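GDSL-like Lipase/Acylhydrolase family protein (Neisseria meningitidis, PDB 4K7J) probably removes O-acetyl groups from peptidoglycan as a serine esterase of the SGNH (GDSL) hydrolase family. Local coordinates at residues T53-I59 with G208-M214; A240-S246 with A279-I285; V270-R274 with Q318-M322. All coordinates share one frame; numbering follows the deposited sequence.

Contact 1: residues T53-I59 with G208-M214; sequences TFRILQI and GITVSAM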
loop_
_atom_site.group_PDB
_atom_site.type_symbol
_atom_site.label_atom_id
_atom_site.label_comp_id
_atom_site.label_asym_id
_atom_site.label_seq_id
_atom_site.Cartn_x
_atom_site.Cartn_y
_atom_site.Cartn_z
ATOM N N THR A 53 4.227 17.392 -0.882
ATOM C CA THR A 53 3.362 16.215 -0.868
ATOM C C THR A 53 3.885 15.198 0.134
ATOM O O THR A 53 5.023 14.741 0.025
ATOM C CB THR A 53 3.264 15.543 -2.250
ATOM O OG1 THR A 53 2.605 16.423 -3.167
ATOM C CG2 THR A 53 2.463 14.233 -2.158
ATOM N N PHE A 54 3.051 14.840 1.108
ATOM C CA PHE A 54 3.434 13.821 2.069
ATOM C C PHE A 54 2.838 12.495 1.612
ATOM O O PHE A 54 1.617 12.345 1.547
ATOM C CB PHE A 54 2.964 14.177 3.479
ATOM C CG PHE A 54 3.472 13.244 4.539
ATOM C CD1 PHE A 54 2.798 12.064 4.829
ATOM C CD2 PHE A 54 4.628 13.548 5.250
ATOM C CE1 PHE A 54 3.272 11.199 5.810
ATOM C CE2 PHE A 54 5.109 12.692 6.233
ATOM C CZ PHE A 54 4.429 11.511 6.511
ATOM N N ARG A 55 3.713 11.536 1.314
ATOM C CA ARG A 55 3.305 10.304 0.642
ATOM C C ARG A 55 3.290 9.117 1.595
ATOM O O ARG A 55 4.338 8.691 2.091
ATOM C CB ARG A 55 4.231 10.010 -0.545
ATOM C CG ARG A 55 4.173 11.053 -1.657
ATOM C CD ARG A 55 5.250 10.816 -2.714
ATOM N NE ARG A 55 5.327 11.946 -3.637
ATOM C CZ ARG A 55 6.151 12.977 -3.485
ATOM N NH1 ARG A 55 6.984 13.018 -2.457
ATOM N NH2 ARG A 55 6.150 13.961 -4.370
ATOM N N ILE A 56 2.090 8.601 1.842
ATOM C CA ILE A 56 1.893 7.417 2.671
ATOM C C ILE A 56 1.692 6.218 1.749
ATOM O O ILE A 56 0.835 6.255 0.863
ATOM C CB ILE A 56 0.635 7.582 3.569
ATOM C CG1 ILE A 56 0.845 8.695 4.593
ATOM C CG2 ILE A 56 0.287 6.276 4.294
ATOM C CD1 ILE A 56 -0.431 9.031 5.390
ATOM N N LEU A 57 2.484 5.164 1.947
ATOM C CA LEU A 57 2.424 3.976 1.091
ATOM C C LEU A 57 2.128 2.706 1.899
ATOM O O LEU A 57 2.955 2.262 2.692
ATOM C CB LEU A 57 3.751 3.800 0.342
ATOM C CG LEU A 57 3.940 2.536 -0.499
ATOM C CD1 LEU A 57 2.863 2.470 -1.579
ATOM C CD2 LEU A 57 5.357 2.507 -1.126
ATOM N N GLN A 58 0.962 2.108 1.682
ATOM C CA GLN A 58 0.627 0.889 2.401
ATOM C C GLN A 58 0.793 -0.352 1.528
ATOM O O GLN A 58 0.140 -0.501 0.484
ATOM C CB GLN A 58 -0.798 0.948 2.970
ATOM C CG GLN A 58 -1.151 -0.322 3.749
ATOM C CD GLN A 58 -2.303 -0.127 4.707
ATOM O OE1 GLN A 58 -2.416 0.918 5.355
ATOM N NE2 GLN A 58 -3.172 -1.133 4.805
ATOM N N ILE A 59 1.668 -1.244 1.972
ATOM C CA ILE A 59 1.974 -2.459 1.240
ATOM C C ILE A 59 1.525 -3.619 2.101
ATOM O O ILE A 59 1.912 -3.706 3.265
ATOM C CB ILE A 59 3.485 -2.572 0.957
ATOM C CG1 ILE A 59 4.027 -1.231 0.445
ATOM C CG2 ILE A 59 3.781 -3.734 -0.035
ATOM C CD1 ILE A 59 5.553 -1.155 0.379
ATOM N N GLY A 208 -0.128 18.098 -0.416
ATOM C CA GLY A 208 -1.067 17.491 0.518
ATOM C C GLY A 208 -0.676 16.056 0.825
ATOM O O GLY A 208 0.486 15.691 0.673
ATOM N N ILE A 209 -1.643 15.238 1.238
ATOM C CA ILE A 209 -1.376 13.834 1.561
ATOM C C ILE A 209 -1.775 12.948 0.383
ATOM O O ILE A 209 -2.782 13.214 -0.267
ATOM C CB ILE A 209 -2.251 13.376 2.749
ATOM C CG1 ILE A 209 -2.085 14.312 3.944
ATOM C CG2 ILE A 209 -1.961 11.918 3.124
ATOM C CD1 ILE A 209 -0.659 14.433 4.436
ATOM N N THR A 210 -1.012 11.887 0.113
ATOM C CA THR A 210 -1.546 10.813 -0.717
ATOM C C THR A 210 -1.463 9.529 0.077
ATOM O O THR A 210 -0.578 9.367 0.919
ATOM C CB THR A 210 -0.798 10.625 -2.059
ATOM O OG1 THR A 210 0.579 10.316 -1.811
ATOM C CG2 THR A 210 -0.896 11.891 -2.927
ATOM N N VAL A 211 -2.392 8.623 -0.190
ATOM C CA VAL A 211 -2.339 7.285 0.386
ATOM C C VAL A 211 -2.414 6.261 -0.743
ATOM O O VAL A 211 -3.412 6.174 -1.455
ATOM C CB VAL A 211 -3.471 7.049 1.395
ATOM C CG1 VAL A 211 -3.433 5.603 1.882
ATOM C CG2 VAL A 211 -3.356 8.028 2.580
ATOM N N SER A 212 -1.330 5.521 -0.928
ATOM C CA SER A 212 -1.231 4.549 -2.010
ATOM C C SER A 212 -1.362 3.144 -1.438
ATOM O O SER A 212 -0.773 2.842 -0.403
ATOM C CB SER A 212 0.122 4.694 -2.721
ATOM O OG SER A 212 0.238 5.945 -3.392
ATOM N N ALA A 213 -2.131 2.285 -2.109
ATOM C CA ALA A 213 -2.350 0.920 -1.628
ATOM C C ALA A 213 -1.675 -0.089 -2.536
ATOM O O ALA A 213 -2.030 -0.194 -3.703
ATOM C CB ALA A 213 -3.855 0.629 -1.548
ATOM N N MET A 214 -0.696 -0.818 -2.007
ATOM C CA MET A 214 -0.029 -1.873 -2.759
ATOM C C MET A 214 -0.313 -3.205 -2.097
ATOM O O MET A 214 0.545 -3.748 -1.395
ATOM C CB MET A 214 1.493 -1.669 -2.798
ATOM C CG MET A 214 1.958 -0.503 -3.615
ATOM S SD MET A 214 3.726 -0.577 -3.955
ATOM C CE MET A 214 3.789 0.725 -5.177
HETATM O O HOH W 1 1.323 7.776 -1.472
#
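Phe54, Ile56 and Gln58 each give their N-H and C=O to strand 208-214, while the residues between them turn these groups the other way. Six backbone hydrogen bonds result in parallel register: Phe54 N to Gly208 O and Thr210 N to Phe54 O start the series, and Met214 N to Gln58 O, 2.6 Å and nearly straight at 174°, closes it. The two strand axes diverge by only 20°.

Apolar contacts lie on both faces. On one, Ile209 CD1 reaches Phe54 CB at 3.8 Å, and Ile209 CG2 meets Ile56 CD1 at 4.0 Å. Ile56 and Val211 run side by side, their ends pointing the same way. Helices 38-47 and 68-81 cover this face, through Leu43 and Leu77 among others. On the other, Leu57 CG stands anti to its own N (chi1 174°), which brings CD1 across to Ser212 CB and to Met214 CG, 3.7 Å from each. Ile59 lies alongside Met214.

Polar side chains on that second face share one water. It donates to Ile56 O (2.8 Å) and to Thr210 OG1 (2.7 Å), and also bonds Ser212 OG, which has Trp88 N as a further partner. Ile56 O therefore takes two bonds, one from Ser212 N and one from the water. Arg55 passes Thr210 OG1 with its CG and ends in a salt bridge to Glu203.

This is parallel pairing at the 208-215 edge of an SGNH alpha/beta sheet, a beta-alpha-beta crossover over helix 68-81 whose return carries the inserted antiparallel sheets.

Contact 2: residues A240-S246 with A279-I285; sequences ADLVILS and AAGILII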
loop_
_atom_site.group_PDB
_atom_site.type_symbol
_atom_site.label_atom_id
_atom_site.label_comp_id
_atom_site.label_asym_id
_atom_site.label_seq_id
_atom_site.Cartn_x
_atom_site.Cartn_y
_atom_site.Cartn_z
ATOM N N ALA A 240 7.842 7.728 -0.956
ATOM C CA ALA A 240 7.080 7.489 0.276
ATOM C C ALA A 240 7.726 8.144 1.493
ATOM O O ALA A 240 8.921 7.986 1.739
ATOM C CB ALA A 240 6.907 5.999 0.524
ATOM N N ASP A 241 6.920 8.859 2.268
ATOM C CA ASP A 241 7.405 9.483 3.491
ATOM C C ASP A 241 7.007 8.677 4.717
ATOM O O ASP A 241 7.574 8.852 5.797
ATOM C CB ASP A 241 6.870 10.914 3.587
ATOM C CG ASP A 241 7.359 11.777 2.442
ATOM O OD1 ASP A 241 8.587 11.808 2.199
ATOM O OD2 ASP A 241 6.517 12.377 1.761
ATOM N N LEU A 242 6.023 7.800 4.541
ATOM C CA LEU A 242 5.635 6.843 5.578
ATOM C C LEU A 242 5.273 5.528 4.893
ATOM O O LEU A 242 4.415 5.504 4.018
ATOM C CB LEU A 242 4.439 7.368 6.395
ATOM C CG LEU A 242 3.784 6.388 7.382
ATOM C CD1 LEU A 242 4.748 5.942 8.498
ATOM C CD2 LEU A 242 2.508 6.968 7.986
ATOM N N VAL A 243 5.944 4.448 5.273
ATOM C CA VAL A 243 5.670 3.134 4.701
ATOM C C VAL A 243 4.897 2.310 5.717
ATOM O O VAL A 243 5.374 2.079 6.833
ATOM C CB VAL A 243 6.969 2.390 4.353
ATOM C CG1 VAL A 243 6.666 0.955 3.858
ATOM C CG2 VAL A 243 7.767 3.166 3.322
ATOM N N ILE A 244 3.700 1.879 5.342
ATOM C CA ILE A 244 2.904 1.024 6.207
ATOM C C ILE A 244 2.972 -0.399 5.695
ATOM O O ILE A 244 2.621 -0.680 4.533
ATOM C CB ILE A 244 1.424 1.466 6.258
ATOM C CG1 ILE A 244 1.324 2.931 6.680
ATOM C CG2 ILE A 244 0.623 0.556 7.192
ATOM C CD1 ILE A 244 -0.114 3.458 6.835
ATOM N N LEU A 245 3.434 -1.299 6.551
ATOM C CA LEU A 245 3.459 -2.722 6.224
ATOM C C LEU A 245 2.298 -3.400 6.937
ATOM O O LEU A 245 2.205 -3.378 8.171
ATOM C CB LEU A 245 4.781 -3.349 6.669
ATOM C CG LEU A 245 6.049 -2.759 6.062
ATOM C CD1 LEU A 245 7.278 -3.302 6.785
ATOM C CD2 LEU A 245 6.140 -3.038 4.558
ATOM N N SER A 246 1.393 -3.984 6.165
ATOM C CA SER A 246 0.218 -4.623 6.752
ATOM C C SER A 246 0.103 -6.078 6.293
ATOM O O SER A 246 -0.556 -6.375 5.304
ATOM C CB SER A 246 -1.056 -3.822 6.413
ATOM O OG SER A 246 -2.222 -4.441 6.943
ATOM N N ALA A 279 14.623 8.963 4.898
ATOM C CA ALA A 279 13.798 9.970 5.553
ATOM C C ALA A 279 12.379 9.479 5.880
ATOM O O ALA A 279 11.582 10.225 6.454
ATOM C CB ALA A 279 13.743 11.246 4.703
ATOM N N ALA A 280 12.060 8.232 5.526
ATOM C CA ALA A 280 10.693 7.742 5.705
ATOM C C ALA A 280 10.419 7.186 7.103
ATOM O O ALA A 280 11.301 6.619 7.741
ATOM C CB ALA A 280 10.351 6.687 4.645
ATOM N N GLY A 281 9.186 7.347 7.567
ATOM C CA GLY A 281 8.728 6.633 8.743
ATOM C C GLY A 281 8.275 5.243 8.337
ATOM O O GLY A 281 7.963 5.010 7.171
ATOM N N ILE A 282 8.260 4.316 9.288
ATOM C CA ILE A 282 7.749 2.971 9.048
ATOM C C ILE A 282 6.720 2.591 10.118
ATOM O O ILE A 282 6.952 2.785 11.316
ATOM C CB ILE A 282 8.879 1.943 9.056
ATOM C CG1 ILE A 282 9.936 2.297 8.006
ATOM C CG2 ILE A 282 8.331 0.564 8.794
ATOM C CD1 ILE A 282 11.123 1.389 8.037
ATOM N N LEU A 283 5.578 2.062 9.686
ATOM C CA LEU A 283 4.544 1.606 10.606
ATOM C C LEU A 283 4.206 0.154 10.314
ATOM O O LEU A 283 3.856 -0.192 9.183
ATOM C CB LEU A 283 3.277 2.441 10.457
ATOM C CG LEU A 283 2.064 1.828 11.184
ATOM C CD1 LEU A 283 2.180 2.022 12.683
ATOM C CD2 LEU A 283 0.739 2.365 10.677
ATOM N N ILE A 284 4.325 -0.697 11.324
ATOM C CA ILE A 284 3.929 -2.096 11.190
ATOM C C ILE A 284 2.537 -2.311 11.786
ATOM O O ILE A 284 2.296 -2.031 12.971
ATOM C CB ILE A 284 4.958 -3.037 11.841
ATOM C CG1 ILE A 284 6.232 -3.056 10.987
ATOM C CG2 ILE A 284 4.381 -4.439 12.005
ATOM C CD1 ILE A 284 7.381 -3.832 11.577
ATOM N N ILE A 285 1.619 -2.781 10.950
ATOM C CA ILE A 285 0.267 -3.090 11.388
ATOM C C ILE A 285 0.189 -4.546 11.846
ATOM O O ILE A 285 0.243 -5.465 11.032
ATOM C CB ILE A 285 -0.752 -2.826 10.277
ATOM C CG1 ILE A 285 -0.833 -1.321 10.004
ATOM C CG2 ILE A 285 -2.130 -3.349 10.690
ATOM C CD1 ILE A 285 -2.019 -0.916 9.162
HETATM O O HOH W 2 10.218 12.285 5.010
HETATM O O HOH W 3 2.327 -6.048 9.088
HETATM O O HOH W 4 -2.071 -6.446 8.988
#
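Val243 and Leu245 bond through both N-H and C=O to Gly281, Leu283 and Ile285, pairing strands 242-246 and 281-285 in parallel. With helix 259-276 between them in sequence, the strands form a beta-alpha-beta crossover of the alpha/beta fold.

Packing is tight where Ile244 meets the far end of the partner. With chi1 at -55°, Ile244 CG1 sits beside the backbone N and CG2 is left anti to it, touching Ile285 CD1 at 3.6 Å; the two side chains cross at a slant. Leu283 lies alongside Ile244, its CD2 3.9 Å from Ile244 CG2. Further down the same face, Leu242 CD1 leans over the bare backbone of Gly281, 3.6 Å from its carbonyl C.

The opposite face is looser across the pair: Leu245 CD1 comes no nearer than 4.3 Å to Ile284 CG1. Here Leu245 and Ile282 both pack on Ile273 of helix 259-276.

The bonding is also less regular toward the start of the strands. Gly281 N still bonds Asp241 O, but it approaches 37° out of the carbonyl plane, whereas Ile285 N meets Leu245 O almost head-on. Asp241 divides its carboxylate: OD2 pairs with Lys42 and accepts from Arg55 N, and OD1 faces a water. At this more open end the water bridges the two segments, donating to Ala279 O at 2.9 Å and, at a longer 3.3 Å, to Asp241 OD1.

Contact 3: residues V270-R274 with Q318-M322; sequences VRQIR and QGQTM
Gly319 O is gripped by two nitrogens of Arg274, NE at 3.2 Å and NH2 at 3.0 Å. The oxygen sits at the edge of the guanidinium, near its plane, so the hold is side-on and both bonds converge on one acceptor. Neither is straight, with N-H...O angles of 142° and 149°, as both N-H groups turn toward the same oxygen. The grip should resist rotation of the guanidinium about its last bonds. Arg274 reaches this far because its chain is extended from CG to NE, passing Ile282 of the neighbouring strand on the way. Its NH2 also lies 3.1 Å from Gln320 O, but the angle there is too poor for a hydrogen bond.

Beside this polar grip is a small apolar patch. Val270 CG1, anti to its backbone N (chi1 171°), meets Thr321 CG2 at 3.9 Å, the side chains set at an angle to one another. The same methyl of Thr321 lies 3.8 Å from Arg274 NH2, obliquely to the guanidinium. Gly319, without a side chain, lets the backbones come close: its CA is 6.5 Å from that of Val270. Thr321 turns its hydroxyl the other way, and OG1 donates to Met322 O at 2.8 Å, from well above the carbonyl plane.

Gln320, with positive phi, ends helix 305-318 in a Schellman motif. A positive guanidinium at such a C-terminal end probably suits the helix dipole. The contact joins helix 259-276 to the turn that leads from helix 305-318 into strand 322-325, on one face of the sheet, as in the alpha/beta/alpha sandwich of SGNH hydrolases.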
loop_
_atom_site.group_PDB
_atom_site.type_symbol
_atom_site.label_atom_id
_atom_site.label_comp_id
_atom_site.label_asym_id
_atom_site.label_seq_id
_atom_site.Cartn_x
_atom_site.Cartn_y
_atom_site.Cartn_z
ATOM N N VAL A 270 12.884 -4.420 6.948
ATOM C CA VAL A 270 12.825 -3.087 7.557
ATOM C C VAL A 270 14.143 -2.332 7.351
ATOM O O VAL A 270 14.146 -1.158 6.991
ATOM C CB VAL A 270 12.476 -3.152 9.062
ATOM C CG1 VAL A 270 12.640 -1.783 9.718
ATOM C CG2 VAL A 270 11.042 -3.670 9.263
ATOM N N ARG A 271 15.254 -3.024 7.580
ATOM C CA ARG A 271 16.584 -2.472 7.335
ATOM C C ARG A 271 16.692 -1.955 5.903
ATOM O O ARG A 271 17.117 -0.816 5.650
ATOM C CB ARG A 271 17.636 -3.563 7.560
ATOM C CG ARG A 271 19.001 -3.047 7.952
ATOM C CD ARG A 271 20.105 -4.089 7.721
ATOM N NE ARG A 271 19.683 -5.480 7.914
ATOM C CZ ARG A 271 19.335 -6.024 9.084
ATOM N NH1 ARG A 271 19.321 -5.291 10.192
ATOM N NH2 ARG A 271 18.981 -7.306 9.144
ATOM N N GLN A 272 16.285 -2.798 4.961
ATOM C CA GLN A 272 16.329 -2.425 3.558
ATOM C C GLN A 272 15.448 -1.234 3.205
ATOM O O GLN A 272 15.856 -0.371 2.418
ATOM C CB GLN A 272 16.047 -3.635 2.683
ATOM C CG GLN A 272 17.208 -4.614 2.721
ATOM C CD GLN A 272 16.883 -5.936 2.080
ATOM O OE1 GLN A 272 16.245 -5.991 1.030
ATOM N NE2 GLN A 272 17.313 -7.019 2.716
ATOM N N ILE A 273 14.259 -1.169 3.798
ATOM C CA ILE A 273 13.394 -0.013 3.610
ATOM C C ILE A 273 14.085 1.265 4.096
ATOM O O ILE A 273 14.051 2.298 3.424
ATOM C CB ILE A 273 12.032 -0.186 4.347
ATOM C CG1 ILE A 273 11.184 -1.267 3.663
ATOM C CG2 ILE A 273 11.286 1.135 4.404
ATOM C CD1 ILE A 273 9.978 -1.741 4.499
ATOM N N ARG A 274 14.726 1.185 5.258
ATOM C CA ARG A 274 15.426 2.345 5.823
ATOM C C ARG A 274 16.598 2.783 4.957
ATOM O O ARG A 274 16.791 3.972 4.741
ATOM C CB ARG A 274 15.909 2.059 7.242
ATOM C CG ARG A 274 14.793 1.892 8.252
ATOM C CD ARG A 274 15.313 2.102 9.666
ATOM N NE ARG A 274 14.242 2.005 10.656
ATOM C CZ ARG A 274 13.301 2.930 10.814
ATOM N NH1 ARG A 274 13.302 4.009 10.037
ATOM N NH2 ARG A 274 12.356 2.783 11.743
ATOM N N GLN A 318 12.687 -3.646 17.565
ATOM C CA GLN A 318 14.079 -3.790 17.170
ATOM C C GLN A 318 14.404 -2.924 15.954
ATOM O O GLN A 318 15.502 -2.400 15.848
ATOM C CB GLN A 318 14.443 -5.268 16.957
ATOM C CG GLN A 318 14.647 -6.006 18.288
ATOM C CD GLN A 318 14.644 -7.519 18.167
ATOM O OE1 GLN A 318 15.054 -8.081 17.148
ATOM N NE2 GLN A 318 14.196 -8.190 19.226
ATOM N N GLY A 319 13.436 -2.739 15.064
ATOM C CA GLY A 319 13.644 -1.870 13.907
ATOM C C GLY A 319 13.328 -0.411 14.186
ATOM O O GLY A 319 13.415 0.432 13.290
ATOM N N GLN A 320 12.965 -0.119 15.432
ATOM C CA GLN A 320 12.567 1.229 15.859
ATOM C C GLN A 320 11.468 1.855 15.020
ATOM O O GLN A 320 11.515 3.048 14.707
ATOM C CB GLN A 320 13.776 2.165 15.915
ATOM C CG GLN A 320 14.789 1.756 16.982
ATOM C CD GLN A 320 16.114 2.480 16.832
ATOM O OE1 GLN A 320 16.203 3.505 16.157
ATOM N NE2 GLN A 320 17.154 1.940 17.454
ATOM N N THR A 321 10.472 1.055 14.669
ATOM C CA THR A 321 9.359 1.541 13.872
ATOM C C THR A 321 8.170 1.829 14.782
ATOM O O THR A 321 8.250 1.655 16.000
ATOM C CB THR A 321 8.940 0.491 12.825
ATOM O OG1 THR A 321 8.040 -0.445 13.424
ATOM C CG2 THR A 321 10.160 -0.260 12.320
ATOM N N MET A 322 7.071 2.282 14.194
ATOM C CA MET A 322 5.813 2.368 14.917
ATOM C C MET A 322 5.079 1.041 14.757
ATOM O O MET A 322 5.352 0.301 13.813
ATOM C CB MET A 322 4.966 3.512 14.382
ATOM C CG MET A 322 5.538 4.888 14.729
ATOM S SD MET A 322 4.651 6.209 13.891
ATOM C CE MET A 322 5.195 5.950 12.200
#

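Contacts 1 and 2 are strand pairs of one mixed sheet, ordered 28-30, 322-325, 281-286, 242-246, 53-60, 208-215; contact 3 lies against its face, between helix 259-276 and the loop before strand 322-325. The centres of contacts 1 and 2 are about 9 Å apart, and strands 53-60 and 242-246 pair between them, as through Leu57 O and Ile244 N. The centre of contact 3 is about 9 Å from that of contact 2 and about 18 Å from that of contact 1. Contact 1 closes before the others open; segments of contacts 2 and 3 alternate, the chain running through helix 259-276, strand 281-286 and helix 305-318 in turn. In SGNH hydrolases catalytic loops follow the C-terminal strand ends.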